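Local coordinates for protein Udp-n-acetylglucosamine pyrophosphorylase (Trypanosoma brucei, PDB 4BQH) that probably catalyses the formation of UDP-N-acetylglucosamine and diphosphate from UTP and N-acetylglucosamine 1-phosphate, at residues T39-N44 / I231-G236; F208-V213 / N238-A243; K385-I390 / G396-A401. One frame throughout, in Å; residues are numbered along the deposited sequence.

Contact 1. Residues T39-N44 / I231-G236. With 9VU ((3S)-3-[2-(1,3-benzodioxol-5-yl)-2-oxidanylidene-ethyl]-4-bromanyl-5-methyl-3-oxidanyl-1H-indol-2-one), chain C.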
# COMPACT_ATOMS: atom_id res chain seq x y z
N THR A 39 -10.05 19.47 -21.15
CA THR A 39 -8.73 20.01 -20.79
C THR A 39 -8.37 19.74 -19.32
O THR A 39 -7.25 19.26 -19.03
CB THR A 39 -8.65 21.53 -21.12
OG1 THR A 39 -8.79 21.73 -22.54
CG2 THR A 39 -7.32 22.10 -20.68
N ALA A 40 -9.30 20.01 -18.40
CA ALA A 40 -9.02 19.81 -16.98
C ALA A 40 -8.73 18.33 -16.73
O ALA A 40 -7.81 18.00 -16.00
CB ALA A 40 -10.18 20.27 -16.11
N GLN A 41 -9.52 17.46 -17.36
CA GLN A 41 -9.34 16.01 -17.13
C GLN A 41 -7.99 15.54 -17.64
O GLN A 41 -7.25 14.91 -16.90
CB GLN A 41 -10.46 15.20 -17.76
CG GLN A 41 -10.30 13.70 -17.52
CD GLN A 41 -11.26 12.86 -18.35
OE1 GLN A 41 -11.75 13.30 -19.40
NE2 GLN A 41 -11.53 11.63 -17.89
N ILE A 42 -7.66 15.86 -18.88
CA ILE A 42 -6.41 15.37 -19.47
C ILE A 42 -5.20 15.97 -18.74
O ILE A 42 -4.19 15.29 -18.54
CB ILE A 42 -6.36 15.63 -20.99
CG1 ILE A 42 -7.45 14.83 -21.71
CG2 ILE A 42 -4.99 15.33 -21.58
CD1 ILE A 42 -7.72 15.35 -23.11
N THR A 43 -5.34 17.22 -18.29
CA THR A 43 -4.29 17.92 -17.52
C THR A 43 -4.09 17.39 -16.09
O THR A 43 -2.96 17.11 -15.68
CB THR A 43 -4.57 19.45 -17.49
OG1 THR A 43 -4.62 19.94 -18.84
CG2 THR A 43 -3.48 20.19 -16.75
N ASN A 44 -5.18 17.27 -15.34
CA ASN A 44 -5.15 17.00 -13.91
C ASN A 44 -5.35 15.55 -13.52
O ASN A 44 -4.93 15.16 -12.43
CB ASN A 44 -6.19 17.84 -13.19
CG ASN A 44 -6.03 19.32 -13.47
OD1 ASN A 44 -4.91 19.79 -13.70
ND2 ASN A 44 -7.14 20.04 -13.49
N ILE A 231 -13.42 11.89 -21.18
CA ILE A 231 -13.08 10.57 -21.68
C ILE A 231 -13.29 9.52 -20.61
O ILE A 231 -13.22 9.80 -19.41
CB ILE A 231 -11.64 10.47 -22.23
CG1 ILE A 231 -10.61 10.49 -21.12
CG2 ILE A 231 -11.35 11.53 -23.28
CD1 ILE A 231 -9.29 9.87 -21.56
N CYS A 232 -13.59 8.31 -21.05
CA CYS A 232 -13.68 7.19 -20.17
C CYS A 232 -12.25 6.88 -19.70
O CYS A 232 -11.34 6.71 -20.50
CB CYS A 232 -14.24 5.99 -20.92
SG CYS A 232 -14.67 4.73 -19.73
N ALA A 233 -12.07 6.87 -18.38
CA ALA A 233 -10.78 6.52 -17.77
C ALA A 233 -11.04 5.91 -16.41
O ALA A 233 -12.10 6.10 -15.80
CB ALA A 233 -9.84 7.74 -17.68
N ALA A 234 -10.08 5.11 -15.94
CA ALA A 234 -10.30 4.32 -14.73
C ALA A 234 -9.00 4.27 -13.95
O ALA A 234 -7.95 4.50 -14.53
CB ALA A 234 -10.74 2.92 -15.10
N PRO A 235 -9.08 3.98 -12.63
CA PRO A 235 -7.86 3.84 -11.84
C PRO A 235 -6.98 2.78 -12.49
O PRO A 235 -7.49 1.73 -12.92
CB PRO A 235 -8.38 3.33 -10.49
CG PRO A 235 -9.74 3.94 -10.37
CD PRO A 235 -10.29 3.84 -11.79
N GLY A 236 -5.69 3.06 -12.58
CA GLY A 236 -4.82 2.18 -13.33
C GLY A 236 -4.31 0.97 -12.57
O GLY A 236 -3.69 0.11 -13.18
OAN 9VU C . 2.03 7.01 -20.46
CAH 9VU C . 2.92 7.15 -19.59
NAG 9VU C . 3.51 8.31 -19.31
CAC 9VU C . 4.45 8.11 -18.35
CAB 9VU C . 5.28 8.99 -17.79
CAA 9VU C . 6.23 8.64 -16.82
CAF 9VU C . 6.30 7.29 -16.45
CAJ 9VU C . 7.26 6.88 -15.47
CAE 9VU C . 5.40 6.39 -17.07
BRA 9VU C . 5.49 4.59 -16.49
CAD 9VU C . 4.49 6.79 -18.00
CAI 9VU C . 3.50 6.12 -18.80
OAL 9VU C . 4.13 5.23 -19.71
CAM 9VU C . 2.49 5.23 -18.02
CAO 9VU C . 1.53 6.03 -17.11
OAP 9VU C . 1.53 7.26 -17.21
CAQ 9VU C . 0.67 5.30 -16.24
CAV 9VU C . 0.86 3.95 -15.94
CAU 9VU C . 0.03 3.27 -15.13
OAY 9VU C . 0.08 1.97 -14.74
CAX 9VU C . -1.25 1.70 -14.22
OAW 9VU C . -1.68 2.99 -13.75
CAT 9VU C . -1.01 3.88 -14.54
CAS 9VU C . -1.25 5.18 -14.76
CAR 9VU C . -0.41 5.92 -15.60
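Helix 32-44 is pinned to strand 230-234 by a pair of side-chain to backbone hydrogen bonds, in which Gln41 takes both polar backbone atoms of Ile231. Ile231 N gives its hydrogen to Gln41 OE1 at 2.8 Å, in the carbonyl plane and on a lone pair. In return Gln41 NE2 donates to Ile231 O at 2.9 Å, with a nearly straight N-H...O angle of 175° and the acceptor lying in the amide plane. Two bonds to one residue fix the rotation of the amide as well as its position. The chain reaches this far because CG stands anti to the backbone N (chi1 -179°) and the next bond is also extended. Ile231 CG1 packs by van der Waals contact against one face of the amide, 3.5 Å from both Gln41 OE1 and NE2. Farther along the same segment, Gly236 O comes within 3.1 Å of CAX of the inhibitor 9VU. Ile23 of helix 21-29 touches both Ile42 and Ile231, while helix 7-15 packs on Thr39 and Thr43. Strand 230-234 is itself the middle member of a three-stranded antiparallel sheet, between strands 213-214 and 225-227, and Cys232 ties it by a disulfide to Cys215.

Contact 2. Residues F208-V213 / N238-A243. With 9VU ((3S)-3-[2-(1,3-benzodioxol-5-yl)-2-oxidanylidene-ethyl]-4-bromanyl-5-methyl-3-oxidanyl-1H-indol-2-one), chain C.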
# COMPACT_ATOMS: atom_id res chain seq x y z
N PHE A 208 0.79 13.56 -3.80
CA PHE A 208 1.09 13.46 -5.22
C PHE A 208 0.02 12.66 -5.92
O PHE A 208 -0.28 11.54 -5.51
CB PHE A 208 2.52 12.92 -5.47
CG PHE A 208 2.74 11.47 -5.12
CD1 PHE A 208 2.64 11.00 -3.79
CD2 PHE A 208 3.09 10.56 -6.13
CE1 PHE A 208 2.86 9.66 -3.49
CE2 PHE A 208 3.34 9.21 -5.83
CZ PHE A 208 3.22 8.77 -4.51
N ALA A 209 -0.55 13.22 -6.98
CA ALA A 209 -1.67 12.57 -7.66
C ALA A 209 -1.20 11.60 -8.72
O ALA A 209 -0.25 11.88 -9.48
CB ALA A 209 -2.56 13.61 -8.32
N GLN A 210 -1.87 10.46 -8.76
CA GLN A 210 -1.64 9.47 -9.81
C GLN A 210 -2.45 9.88 -11.02
O GLN A 210 -3.33 10.76 -10.94
CB GLN A 210 -2.09 8.08 -9.35
CG GLN A 210 -3.57 7.96 -8.99
CD GLN A 210 -3.82 6.69 -8.22
OE1 GLN A 210 -3.86 5.60 -8.80
NE2 GLN A 210 -3.87 6.81 -6.89
N SER A 211 -2.19 9.19 -12.12
CA SER A 211 -2.99 9.35 -13.33
C SER A 211 -3.91 8.17 -13.55
O SER A 211 -3.57 7.02 -13.27
CB SER A 211 -2.08 9.57 -14.53
OG SER A 211 -1.44 10.83 -14.34
N SER A 212 -5.09 8.45 -14.08
CA SER A 212 -5.99 7.40 -14.52
C SER A 212 -5.56 6.92 -15.91
O SER A 212 -4.66 7.50 -16.55
CB SER A 212 -7.41 7.94 -14.54
OG SER A 212 -7.51 9.04 -15.44
N VAL A 213 -6.18 5.85 -16.39
CA VAL A 213 -5.80 5.24 -17.67
C VAL A 213 -7.06 5.21 -18.55
O VAL A 213 -8.13 4.82 -18.07
CB VAL A 213 -5.30 3.80 -17.44
CG1 VAL A 213 -5.03 3.08 -18.77
CG2 VAL A 213 -4.00 3.83 -16.64
N ASN A 238 -2.04 -0.26 -8.86
CA ASN A 238 -0.93 0.29 -8.11
C ASN A 238 0.36 0.47 -8.88
O ASN A 238 1.30 1.07 -8.36
CB ASN A 238 -0.71 -0.42 -6.74
CG ASN A 238 -0.46 -1.91 -6.87
OD1 ASN A 238 0.12 -2.39 -7.85
ND2 ASN A 238 -0.88 -2.68 -5.84
N GLY A 239 0.41 -0.06 -10.10
CA GLY A 239 1.52 0.23 -11.00
C GLY A 239 1.59 1.71 -11.33
O GLY A 239 2.63 2.20 -11.75
N ALA A 240 0.49 2.44 -11.08
CA ALA A 240 0.50 3.92 -11.25
C ALA A 240 1.56 4.67 -10.43
O ALA A 240 1.85 5.85 -10.71
CB ALA A 240 -0.89 4.51 -10.96
N VAL A 241 2.12 4.01 -9.40
CA VAL A 241 3.09 4.65 -8.51
C VAL A 241 4.27 5.20 -9.29
O VAL A 241 4.77 6.28 -8.97
CB VAL A 241 3.63 3.76 -7.34
CG1 VAL A 241 2.51 3.42 -6.36
CG2 VAL A 241 4.32 2.49 -7.83
N PHE A 242 4.72 4.46 -10.31
CA PHE A 242 5.97 4.86 -10.97
C PHE A 242 5.86 6.17 -11.73
O PHE A 242 6.69 7.07 -11.56
CB PHE A 242 6.50 3.72 -11.85
CG PHE A 242 6.73 2.46 -11.10
CD1 PHE A 242 7.79 2.37 -10.17
CD2 PHE A 242 5.91 1.37 -11.30
CE1 PHE A 242 7.99 1.21 -9.46
CE2 PHE A 242 6.12 0.19 -10.60
CZ PHE A 242 7.17 0.12 -9.68
N ALA A 243 4.80 6.29 -12.52
CA ALA A 243 4.48 7.53 -13.24
C ALA A 243 4.19 8.67 -12.27
O ALA A 243 4.64 9.81 -12.48
CB ALA A 243 3.29 7.29 -14.17
OAN 9VU C . 2.03 7.01 -20.46
CAH 9VU C . 2.92 7.15 -19.59
NAG 9VU C . 3.51 8.31 -19.31
CAC 9VU C . 4.45 8.11 -18.35
CAB 9VU C . 5.28 8.99 -17.79
CAA 9VU C . 6.23 8.64 -16.82
CAF 9VU C . 6.30 7.29 -16.45
CAJ 9VU C . 7.26 6.88 -15.47
CAE 9VU C . 5.40 6.39 -17.07
BRA 9VU C . 5.49 4.59 -16.49
CAD 9VU C . 4.49 6.79 -18.00
CAI 9VU C . 3.50 6.12 -18.80
OAL 9VU C . 4.13 5.23 -19.71
CAM 9VU C . 2.49 5.23 -18.02
CAO 9VU C . 1.53 6.03 -17.11
OAP 9VU C . 1.53 7.26 -17.21
CAQ 9VU C . 0.67 5.30 -16.24
CAV 9VU C . 0.86 3.95 -15.94
CAU 9VU C . 0.03 3.27 -15.13
OAY 9VU C . 0.08 1.97 -14.74
CAX 9VU C . -1.25 1.70 -14.22
OAW 9VU C . -1.68 2.99 -13.75
CAT 9VU C . -1.01 3.88 -14.54
CAS 9VU C . -1.25 5.18 -14.76
CAR 9VU C . -0.41 5.92 -15.60
O HOH W 1 0.17 7.69 -12.16
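A single water joins Ser211 to Ala240: it accepts from Ser211 N at 2.8 Å and donates to Ala240 O at 2.9 Å. With no direct hydrogen bond across, it carries the contact's polar part. The rest is a slight van der Waals touch of Gln210 on the methyl CB of Ala240, through its OE1 at 3.8 Å and its own CB at 4.1 Å. With CG between the backbone N and carbonyl carbon (chi1 61°) and the chain extended beyond it, Gln210 brings OE1 beside Ala240 while NE2 is held by Thr180 O, and Ser211 OG by Ala47 O. Both segments line the inhibitor site. The benzodioxole of 9VU has Val213 CG2 over one face, 3.6 Å from CAS. On the other side of the ring plane Ala240 CB approaches the fused dioxole edge, 3.3 Å from OAW. Ser211 O arrives at the ring edge, almost in the plane, 3.3 Å from CAS, and Ala243 CB lies 3.5 Å from the ketone oxygen OAP. This chemistry is consistent with recognition of the bicycle here mainly by shape and van der Waals contact, with Ser211 O the polar atom at its edge, whereas the inhibitor's hydrogen bonds to Gly48 O and Asp50 N lie elsewhere.

Contact 3. Residues K385-I390 / G396-A401. With 9VU ((3S)-3-[2-(1,3-benzodioxol-5-yl)-2-oxidanylidene-ethyl]-4-bromanyl-5-methyl-3-oxidanyl-1H-indol-2-one), chain C.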
# COMPACT_ATOMS: atom_id res chain seq x y z
N LYS A 385 -15.21 -4.82 -20.10
CA LYS A 385 -16.10 -4.31 -19.07
C LYS A 385 -17.26 -3.58 -19.72
O LYS A 385 -17.12 -3.03 -20.81
CB LYS A 385 -15.36 -3.32 -18.17
CG LYS A 385 -14.20 -3.87 -17.37
CD LYS A 385 -14.68 -4.47 -16.06
CE LYS A 385 -13.54 -5.19 -15.35
NZ LYS A 385 -14.09 -6.16 -14.37
N LYS A 386 -18.42 -3.61 -19.07
CA LYS A 386 -19.55 -2.82 -19.54
C LYS A 386 -19.38 -1.43 -18.95
O LYS A 386 -19.31 -1.28 -17.74
CB LYS A 386 -20.86 -3.44 -19.06
CG LYS A 386 -22.10 -2.98 -19.82
CD LYS A 386 -23.32 -3.49 -19.07
CE LYS A 386 -24.60 -3.39 -19.89
NZ LYS A 386 -25.73 -3.97 -19.10
N ILE A 387 -19.31 -0.41 -19.79
CA ILE A 387 -18.95 0.91 -19.31
C ILE A 387 -20.12 1.88 -19.49
O ILE A 387 -20.56 2.07 -20.59
CB ILE A 387 -17.75 1.42 -20.12
CG1 ILE A 387 -16.52 0.56 -19.83
CG2 ILE A 387 -17.48 2.89 -19.81
CD1 ILE A 387 -15.36 0.89 -20.73
N PRO A 388 -20.61 2.48 -18.39
CA PRO A 388 -21.72 3.45 -18.52
C PRO A 388 -21.23 4.70 -19.24
O PRO A 388 -20.14 5.20 -18.94
CB PRO A 388 -22.05 3.79 -17.06
CG PRO A 388 -21.45 2.67 -16.25
CD PRO A 388 -20.18 2.36 -16.98
N THR A 389 -22.03 5.22 -20.17
CA THR A 389 -21.74 6.51 -20.82
C THR A 389 -23.03 7.29 -20.93
O THR A 389 -24.10 6.73 -20.77
CB THR A 389 -21.11 6.41 -22.24
OG1 THR A 389 -22.13 6.17 -23.23
CG2 THR A 389 -20.03 5.28 -22.30
N ILE A 390 -22.93 8.58 -21.22
CA ILE A 390 -24.14 9.41 -21.37
C ILE A 390 -24.94 9.01 -22.64
O ILE A 390 -26.07 9.49 -22.86
CB ILE A 390 -23.74 10.90 -21.43
CG1 ILE A 390 -24.90 11.81 -20.95
CG2 ILE A 390 -23.24 11.25 -22.83
CD1 ILE A 390 -24.50 13.20 -20.51
N GLY A 396 -16.16 -2.01 -23.41
CA GLY A 396 -14.84 -1.41 -23.65
C GLY A 396 -13.76 -2.18 -22.93
O GLY A 396 -14.04 -3.12 -22.20
N ILE A 397 -12.52 -1.74 -23.13
CA ILE A 397 -11.35 -2.42 -22.55
C ILE A 397 -10.75 -1.49 -21.49
O ILE A 397 -10.47 -0.33 -21.79
CB ILE A 397 -10.28 -2.75 -23.61
CG1 ILE A 397 -10.87 -3.65 -24.73
CG2 ILE A 397 -9.06 -3.41 -22.95
CD1 ILE A 397 -11.37 -5.00 -24.24
N LYS A 398 -10.57 -2.02 -20.28
CA LYS A 398 -9.85 -1.30 -19.21
C LYS A 398 -8.47 -1.92 -19.05
O LYS A 398 -8.31 -3.12 -19.26
CB LYS A 398 -10.65 -1.32 -17.91
CG LYS A 398 -11.97 -0.57 -18.02
CD LYS A 398 -12.56 -0.29 -16.63
CE LYS A 398 -13.84 0.54 -16.72
NZ LYS A 398 -14.47 0.67 -15.36
N LEU A 399 -7.48 -1.10 -18.75
CA LEU A 399 -6.10 -1.58 -18.71
C LEU A 399 -5.54 -1.32 -17.34
O LEU A 399 -5.70 -0.22 -16.82
CB LEU A 399 -5.25 -0.83 -19.74
CG LEU A 399 -5.66 -1.10 -21.19
CD1 LEU A 399 -4.98 -0.07 -22.09
CD2 LEU A 399 -5.26 -2.51 -21.61
N GLU A 400 -4.85 -2.29 -16.76
CA GLU A 400 -4.28 -2.09 -15.42
C GLU A 400 -2.84 -2.56 -15.38
O GLU A 400 -2.46 -3.48 -16.10
CB GLU A 400 -5.11 -2.83 -14.34
CG GLU A 400 -6.50 -2.22 -14.13
CD GLU A 400 -7.36 -2.97 -13.11
OE1 GLU A 400 -7.05 -4.13 -12.76
OE2 GLU A 400 -8.39 -2.41 -12.67
N ALA A 401 -2.03 -1.94 -14.53
CA ALA A 401 -0.72 -2.51 -14.22
C ALA A 401 -0.47 -2.42 -12.73
O ALA A 401 -0.99 -1.53 -12.05
CB ALA A 401 0.39 -1.82 -15.01
OAN 9VU C . 2.03 7.01 -20.46
CAH 9VU C . 2.92 7.15 -19.59
NAG 9VU C . 3.51 8.31 -19.31
CAC 9VU C . 4.45 8.11 -18.35
CAB 9VU C . 5.28 8.99 -17.79
CAA 9VU C . 6.23 8.64 -16.82
CAF 9VU C . 6.30 7.29 -16.45
CAJ 9VU C . 7.26 6.88 -15.47
CAE 9VU C . 5.40 6.39 -17.07
BRA 9VU C . 5.49 4.59 -16.49
CAD 9VU C . 4.49 6.79 -18.00
CAI 9VU C . 3.50 6.12 -18.80
OAL 9VU C . 4.13 5.23 -19.71
CAM 9VU C . 2.49 5.23 -18.02
CAO 9VU C . 1.53 6.03 -17.11
OAP 9VU C . 1.53 7.26 -17.21
CAQ 9VU C . 0.67 5.30 -16.24
CAV 9VU C . 0.86 3.95 -15.94
CAU 9VU C . 0.03 3.27 -15.13
OAY 9VU C . 0.08 1.97 -14.74
CAX 9VU C . -1.25 1.70 -14.22
OAW 9VU C . -1.68 2.99 -13.75
CAT 9VU C . -1.01 3.88 -14.54
CAS 9VU C . -1.25 5.18 -14.76
CAR 9VU C . -0.41 5.92 -15.60
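The flat groups joining Lys385 to Gly396 are their peptide units, whose N-H and C=O meet head on across an antiparallel hydrogen-bonded pair. Lys385 N donates to Gly396 O at 2.9 Å, and Gly396 N returns a bond to Lys385 O at 3.0 Å. On one face of this pair lies the side chain of Ile387, whose CD1 reaches 3.8 Å from Gly396 CA, the glycine having no side chain in its way. Lys385 and Lys398 share that face, and Ile397 points to the other. The two lysines cross at about a right angle through their aliphatic parts, with Lys385 CG 4.0 Å from Lys398 CD. A bend at chi2 (-86°) then leads the end of Lys385 away, and the amines NZ of Lys385 and Lys398 stay 6.9 Å apart, which probably limits their mutual repulsion. Lys398, extended beyond CG, also lays its CE 4.1 Å from Ile387 CG1. The axes of the short segments 385-387 and 396-400 make 110°, far from the 180° of straight antiparallel strands, yet pairing continues (Ile387 with Val394, Lys398 with Ala383), so the hairpin is strongly twisted or coiled. Ala401 CB lies 3.8 Å from the dioxole oxygen OAY of 9VU. The beta hairpin 381-387/394-400 rests with Ile397 and Leu399 on helix 51-64, while Ile387 and Lys398 meet Cys232 and Ala234 of strand 230-234.

How the contacts relate
All three contacts touch the allosteric inhibitor 9VU: Gly236, Gly239, Ala240 and Ala401 gather at its dioxole end, while Ser211 and Val213 meet the attached ring. Contacts 1 and 2 have centres about 12 Å apart and are joined where Ala234 O probably accepts from Val213 N at 2.9 Å. Contact 3, its centre about 13 Å from that of contact 1 and 17 Å from that of contact 2, is tied to both through Ala401. Gly236 O lies 3.0 Å from Ala401 N, and Ala401 O lies 2.8 Å from Gly239 N, both probable hydrogen bonds. These backbone bonds would link segments 231-236 and 238-243 through Ala401, beside the bound compound.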